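Local atomic coordinates of N-acetyltransferase (Staphylococcus aureus subsp. aureus, PDB entry 4LUA), a protein that is probably an acetyltransferase of the GNAT family, which would transfer the acetyl group of acetyl-coenzyme A to an amino group of its substrate. Residues A[16-21]-A[37-42]; A[65-70]-A[96-101]. All coordinates share one frame; numbering follows the deposited sequence.

Both contacts lie in the GNAT domain and follow one another along the chain: interaction 1 closes at the start of helix 41-48 before interaction 2 opens on strand 65-75. Their centres are about 16 Å apart, and the four-stranded antiparallel sheet 6-9, 55-62, 65-75, 83-91 joins them. Helix 15-25 packs on one face of strand 65-75 and helix 96-112 on the other. The two contacts touch where Tyr18 CE1 comes 3.4 Å from Thr69 OG1 and Leu21 CD2 lies 3.7 Å from Thr69 CG2. Helices on both faces of the sheet give the alpha/beta/alpha layering of the GNAT fold.

Interaction 1 of 2, residues A[16-21]-A[37-42]; sequences NEYKRL and QTMTDT
Lys19 NZ donates to Asp41 OD1 at 2.9 Å, a salt bridge across the outer side of the contact. The bond uses the syn lone pair of OD1, on the side of the other carboxylate oxygen, yet OD2 remains 3.6 Å from the same NZ, so the ammonium group favours one oxygen instead of sharing itself evenly. Lys19 gets there by running almost fully extended, every torsion from chi1 to chi4 near 180°, and its last methylene also lies against the acceptor, with CE 3.3 Å from Asp41 OD1. Asp41 stands in the first turn of helix 41-48, where the positive end of the helix probably helps stabilise its carboxylate. Thr40, just before that turn, is the N-cap and uses OG1 to bond Leu43 N.

Further in, the contact turns apolar. Met39 points at the helix from the loop, its chain bent at chi2 (-73°) and chi3 (-67°), so that the terminal methyl is carried round to the tyrosine. That methyl meets the ring at its edge, in the ring plane: Met39 CE is 3.5 Å from Tyr18 OH and 3.8 Å from Tyr18 CE2. The side chains cross at about a right angle, and the methyl touches the phenol end without covering either ring face. The backbones are nearest at Lys19 and Met39, whose CA atoms are 7.8 Å apart, and the charged and apolar pairs lie on neighbouring residues of the helix.

In the fold, the contact brings helix 15-25 against the start of helix 41-48, with Ile44 touching Tyr18, Lys19 and Met39. Beneath them is the sheet: Tyr18 and Met39 both rest on Tyr88 of strand 83-91, and Met39 also reaches Phe90.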
loop_
_atom_site.group_PDB
_atom_site.type_symbol
_atom_site.label_atom_id
_atom_site.label_comp_id
_atom_site.label_asym_id
_atom_site.label_seq_id
_atom_site.Cartn_x
_atom_site.Cartn_y
_atom_site.Cartn_z
ATOM N N ASN A 16 16.549 -1.883 -7.590
ATOM C CA ASN A 16 16.768 -3.308 -7.875
ATOM C C ASN A 16 15.981 -4.210 -6.938
ATOM O O ASN A 16 15.180 -5.066 -7.402
ATOM C CB ASN A 16 18.273 -3.655 -7.905
ATOM C CG ASN A 16 18.988 -2.977 -9.066
ATOM O OD1 ASN A 16 18.348 -2.683 -10.085
ATOM N ND2 ASN A 16 20.316 -2.717 -8.922
ATOM N N GLU A 17 16.093 -3.899 -5.640
ATOM C CA GLU A 17 15.470 -4.722 -4.617
ATOM C C GLU A 17 13.948 -4.565 -4.681
ATOM O O GLU A 17 13.183 -5.564 -4.514
ATOM C CB GLU A 17 16.043 -4.342 -3.241
ATOM C CG GLU A 17 17.542 -4.733 -3.033
ATOM C CD GLU A 17 18.580 -3.876 -3.790
ATOM O OE1 GLU A 17 18.329 -2.676 -4.101
ATOM O OE2 GLU A 17 19.691 -4.413 -4.053
ATOM N N TYR A 18 13.508 -3.337 -4.953
ATOM C CA TYR A 18 12.072 -3.083 -4.947
ATOM C C TYR A 18 11.531 -3.915 -6.088
ATOM O O TYR A 18 10.500 -4.626 -5.971
ATOM C CB TYR A 18 11.807 -1.595 -5.134
ATOM C CG TYR A 18 10.333 -1.232 -5.061
ATOM C CD1 TYR A 18 9.775 -0.808 -3.881
ATOM C CD2 TYR A 18 9.541 -1.298 -6.207
ATOM C CE1 TYR A 18 8.428 -0.487 -3.833
ATOM C CE2 TYR A 18 8.213 -0.966 -6.181
ATOM C CZ TYR A 18 7.659 -0.556 -4.979
ATOM O OH TYR A 18 6.293 -0.249 -4.909
ATOM N N LYS A 19 12.253 -3.878 -7.204
ATOM C CA LYS A 19 11.661 -4.461 -8.384
ATOM C C LYS A 19 11.647 -5.974 -8.185
ATOM O O LYS A 19 10.670 -6.650 -8.590
ATOM C CB LYS A 19 12.484 -4.068 -9.630
ATOM C CG LYS A 19 11.945 -4.645 -10.927
ATOM C CD LYS A 19 12.734 -4.096 -12.137
ATOM C CE LYS A 19 12.503 -4.996 -13.304
ATOM N NZ LYS A 19 13.268 -4.558 -14.507
ATOM N N ARG A 20 12.640 -6.491 -7.443
ATOM C CA ARG A 20 12.661 -7.931 -7.228
ATOM C C ARG A 20 11.484 -8.313 -6.337
ATOM O O ARG A 20 10.833 -9.353 -6.566
ATOM C CB ARG A 20 13.967 -8.340 -6.570
ATOM C CG ARG A 20 14.118 -9.818 -6.232
ATOM C CD ARG A 20 15.484 -10.036 -5.559
ATOM N NE ARG A 20 16.558 -9.318 -6.271
ATOM C CZ ARG A 20 17.352 -8.383 -5.729
ATOM N NH1 ARG A 20 17.219 -8.046 -4.442
ATOM N NH2 ARG A 20 18.287 -7.781 -6.474
ATOM N N LEU A 21 11.199 -7.480 -5.340
ATOM C CA LEU A 21 10.111 -7.882 -4.433
ATOM C C LEU A 21 8.771 -7.872 -5.159
ATOM O O LEU A 21 7.942 -8.835 -5.075
ATOM C CB LEU A 21 10.009 -6.896 -3.265
ATOM C CG LEU A 21 8.768 -7.048 -2.369
ATOM C CD1 LEU A 21 8.952 -8.290 -1.480
ATOM C CD2 LEU A 21 8.603 -5.746 -1.531
ATOM N N GLN A 37 -1.952 -5.015 -10.380
ATOM C CA GLN A 37 -1.347 -4.143 -11.368
ATOM C C GLN A 37 0.152 -4.410 -11.390
ATOM O O GLN A 37 0.792 -4.671 -10.340
ATOM C CB GLN A 37 -1.666 -2.661 -11.103
ATOM C CG GLN A 37 -0.950 -2.059 -9.898
ATOM C CD GLN A 37 -1.811 -1.009 -9.166
ATOM O OE1 GLN A 37 -1.684 -0.825 -7.944
ATOM N NE2 GLN A 37 -2.689 -0.321 -9.914
ATOM N N THR A 38 0.692 -4.364 -12.598
ATOM C CA THR A 38 2.105 -4.573 -12.816
ATOM C C THR A 38 2.907 -3.290 -12.613
ATOM O O THR A 38 2.427 -2.183 -12.870
ATOM C CB THR A 38 2.305 -5.153 -14.210
ATOM O OG1 THR A 38 2.139 -6.565 -14.100
ATOM C CG2 THR A 38 3.682 -4.842 -14.777
ATOM N N MET A 39 4.116 -3.461 -12.093
ATOM C CA MET A 39 4.956 -2.353 -11.696
ATOM C C MET A 39 6.031 -2.196 -12.778
ATOM O O MET A 39 6.994 -2.967 -12.846
ATOM C CB MET A 39 5.559 -2.648 -10.319
ATOM C CG MET A 39 4.512 -3.042 -9.269
ATOM S SD MET A 39 3.600 -1.575 -8.830
ATOM C CE MET A 39 4.926 -0.761 -8.043
ATOM N N THR A 40 5.853 -1.203 -13.642
ATOM C CA THR A 40 6.772 -1.003 -14.746
ATOM C C THR A 40 8.027 -0.302 -14.235
ATOM O O THR A 40 7.985 0.311 -13.169
ATOM C CB THR A 40 6.134 -0.130 -15.811
ATOM O OG1 THR A 40 6.144 1.239 -15.375
ATOM C CG2 THR A 40 4.719 -0.581 -16.051
ATOM N N ASP A 41 9.135 -0.385 -14.983
ATOM C CA ASP A 41 10.378 0.274 -14.577
ATOM C C ASP A 41 10.171 1.777 -14.403
ATOM O O ASP A 41 10.717 2.402 -13.477
ATOM C CB ASP A 41 11.493 0.098 -15.630
ATOM C CG ASP A 41 12.123 -1.286 -15.630
ATOM O OD1 ASP A 41 11.759 -2.157 -14.812
ATOM O OD2 ASP A 41 13.018 -1.502 -16.478
ATOM N N THR A 42 9.405 2.374 -15.314
ATOM C CA THR A 42 9.177 3.813 -15.242
ATOM C C THR A 42 8.416 4.161 -13.964
ATOM O O THR A 42 8.780 5.102 -13.250
ATOM C CB THR A 42 8.414 4.323 -16.455
ATOM O OG1 THR A 42 9.222 4.107 -17.616
ATOM C CG2 THR A 42 8.144 5.811 -16.323
#

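Interaction 2 of 2, residues A[65-70]-A[96-101]; sequences TLIATA and KSINSE
Strand 65-70 passes alongside the first turns of helix 96-112, the backbones coming nearest at Ala68 and Asn99, whose CA atoms are 7.4 Å apart. Ile67 and Ala68, though consecutive, both point toward the helix. Both also form backbone hydrogen bonds with Cys60 of the adjacent strand 55-62, and Ile67 has helix-like backbone angles (psi -12°), which together fit a classic beta bulge.

The bulge gives Ile98 two apolar partners, one for each of its branches. With CG2 anti to the backbone N and CG1 beside it (chi1 -60°), the branches part: the CG2 methyl sits 3.9 Å from Ala68 CB, while CD1, at the end of the longer branch, meets Ile67 CD1 at 4.0 Å. The two isoleucines touch methyl to methyl and cross at about a right angle. No hydrogen bond spans the segments, and the grip is purely van der Waals. Inside the helix, Lys96 O takes two bonds from one residue: Ser100 N at 2.8 Å and Ser100 OG at 2.9 Å, from opposite faces of the carbonyl plane. The hydroxyl bond makes a C=O...OG angle of 157° and folds the serine back on the turn.

A polar bridge lies beside the apolar pairs: Asn89 of strand 83-91 donates through ND2 to Thr69 O and accepts at OD1 from Asn99 ND2, linking helix to strand through a third segment. Ile5, before strand 6-9, touches both Ile67 and Ile98. The helix thus follows strand 83-91 and packs back over the inner strand 65-75, on the face turned away from helix 15-25, with Val91 lying against both Ala68 and Asn99.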
loop_
_atom_site.group_PDB
_atom_site.type_symbol
_atom_site.label_atom_id
_atom_site.label_comp_id
_atom_site.label_asym_id
_atom_site.label_seq_id
_atom_site.Cartn_x
_atom_site.Cartn_y
_atom_site.Cartn_z
ATOM N N THR A 65 16.978 -8.696 3.633
ATOM C CA THR A 65 15.895 -8.990 2.681
ATOM C C THR A 65 14.713 -8.044 2.781
ATOM O O THR A 65 14.159 -7.858 3.851
ATOM C CB THR A 65 15.396 -10.443 2.865
ATOM O OG1 THR A 65 16.514 -11.338 2.740
ATOM C CG2 THR A 65 14.368 -10.821 1.791
ATOM N N LEU A 66 14.347 -7.416 1.660
ATOM C CA LEU A 66 13.136 -6.607 1.588
ATOM C C LEU A 66 11.944 -7.550 1.499
ATOM O O LEU A 66 11.817 -8.361 0.534
ATOM C CB LEU A 66 13.221 -5.706 0.332
ATOM C CG LEU A 66 11.987 -4.885 0.051
ATOM C CD1 LEU A 66 11.699 -3.874 1.183
ATOM C CD2 LEU A 66 12.229 -4.157 -1.294
ATOM N N ILE A 67 11.070 -7.496 2.501
ATOM C CA ILE A 67 9.951 -8.447 2.538
ATOM C C ILE A 67 8.576 -7.854 2.340
ATOM O O ILE A 67 7.611 -8.587 2.141
ATOM C CB ILE A 67 9.978 -9.312 3.830
ATOM C CG1 ILE A 67 9.728 -8.470 5.082
ATOM C CG2 ILE A 67 11.346 -10.048 3.882
ATOM C CD1 ILE A 67 9.502 -9.387 6.316
ATOM N N ALA A 68 8.472 -6.529 2.395
ATOM C CA ALA A 68 7.168 -5.889 2.216
ATOM C C ALA A 68 7.368 -4.430 1.889
ATOM O O ALA A 68 8.413 -3.834 2.233
ATOM C CB ALA A 68 6.273 -6.003 3.502
ATOM N N THR A 69 6.367 -3.848 1.221
ATOM C CA THR A 69 6.438 -2.415 0.921
ATOM C C THR A 69 5.040 -1.823 0.857
ATOM O O THR A 69 4.071 -2.553 0.591
ATOM C CB THR A 69 7.147 -2.170 -0.451
ATOM O OG1 THR A 69 7.357 -0.756 -0.653
ATOM C CG2 THR A 69 6.434 -2.788 -1.695
ATOM N N ALA A 70 4.962 -0.499 1.117
ATOM C CA ALA A 70 3.757 0.262 0.735
ATOM C C ALA A 70 4.212 1.692 0.513
ATOM O O ALA A 70 5.254 2.088 1.033
ATOM C CB ALA A 70 2.663 0.147 1.844
ATOM N N LYS A 96 -0.058 -10.867 7.474
ATOM C CA LYS A 96 -0.773 -9.759 8.112
ATOM C C LYS A 96 -0.111 -9.230 9.357
ATOM O O LYS A 96 -0.401 -8.100 9.745
ATOM C CB LYS A 96 -2.190 -10.198 8.433
ATOM C CG LYS A 96 -3.017 -10.321 7.185
ATOM C CD LYS A 96 -4.400 -10.849 7.566
ATOM C CE LYS A 96 -4.769 -11.915 6.617
ATOM N NZ LYS A 96 -6.201 -12.265 6.728
ATOM N N SER A 97 0.720 -10.036 10.021
ATOM C CA SER A 97 1.483 -9.511 11.155
ATOM C C SER A 97 2.452 -8.433 10.664
ATOM O O SER A 97 2.527 -7.289 11.205
ATOM C CB SER A 97 2.263 -10.626 11.838
ATOM O OG SER A 97 2.689 -10.149 13.101
ATOM N N ILE A 98 3.171 -8.783 9.600
ATOM C CA ILE A 98 4.098 -7.840 8.982
ATOM C C ILE A 98 3.336 -6.617 8.440
ATOM O O ILE A 98 3.714 -5.449 8.674
ATOM C CB ILE A 98 4.868 -8.492 7.766
ATOM C CG1 ILE A 98 5.687 -9.698 8.203
ATOM C CG2 ILE A 98 5.791 -7.458 7.047
ATOM C CD1 ILE A 98 6.670 -9.344 9.135
ATOM N N ASN A 99 2.247 -6.859 7.698
ATOM C CA ASN A 99 1.571 -5.723 7.111
ATOM C C ASN A 99 0.920 -4.852 8.171
ATOM O O ASN A 99 0.814 -3.635 7.970
ATOM C CB ASN A 99 0.523 -6.152 6.031
ATOM C CG ASN A 99 0.374 -5.108 4.929
ATOM O OD1 ASN A 99 1.366 -4.434 4.593
ATOM N ND2 ASN A 99 -0.838 -4.976 4.377
ATOM N N SER A 100 0.453 -5.424 9.284
ATOM C CA SER A 100 -0.160 -4.593 10.336
ATOM C C SER A 100 0.915 -3.699 10.915
ATOM O O SER A 100 0.604 -2.515 11.208
ATOM C CB SER A 100 -0.763 -5.444 11.474
ATOM O OG SER A 100 -1.965 -6.049 11.008
ATOM N N GLU A 101 2.136 -4.223 11.085
ATOM C CA GLU A 101 3.224 -3.354 11.597
ATOM C C GLU A 101 3.484 -2.225 10.588
ATOM O O GLU A 101 3.621 -1.030 10.951
ATOM C CB GLU A 101 4.495 -4.148 11.862
ATOM C CG GLU A 101 4.544 -4.791 13.224
ATOM C CD GLU A 101 5.842 -5.581 13.428
ATOM O OE1 GLU A 101 6.887 -5.170 12.858
ATOM O OE2 GLU A 101 5.804 -6.619 14.139
#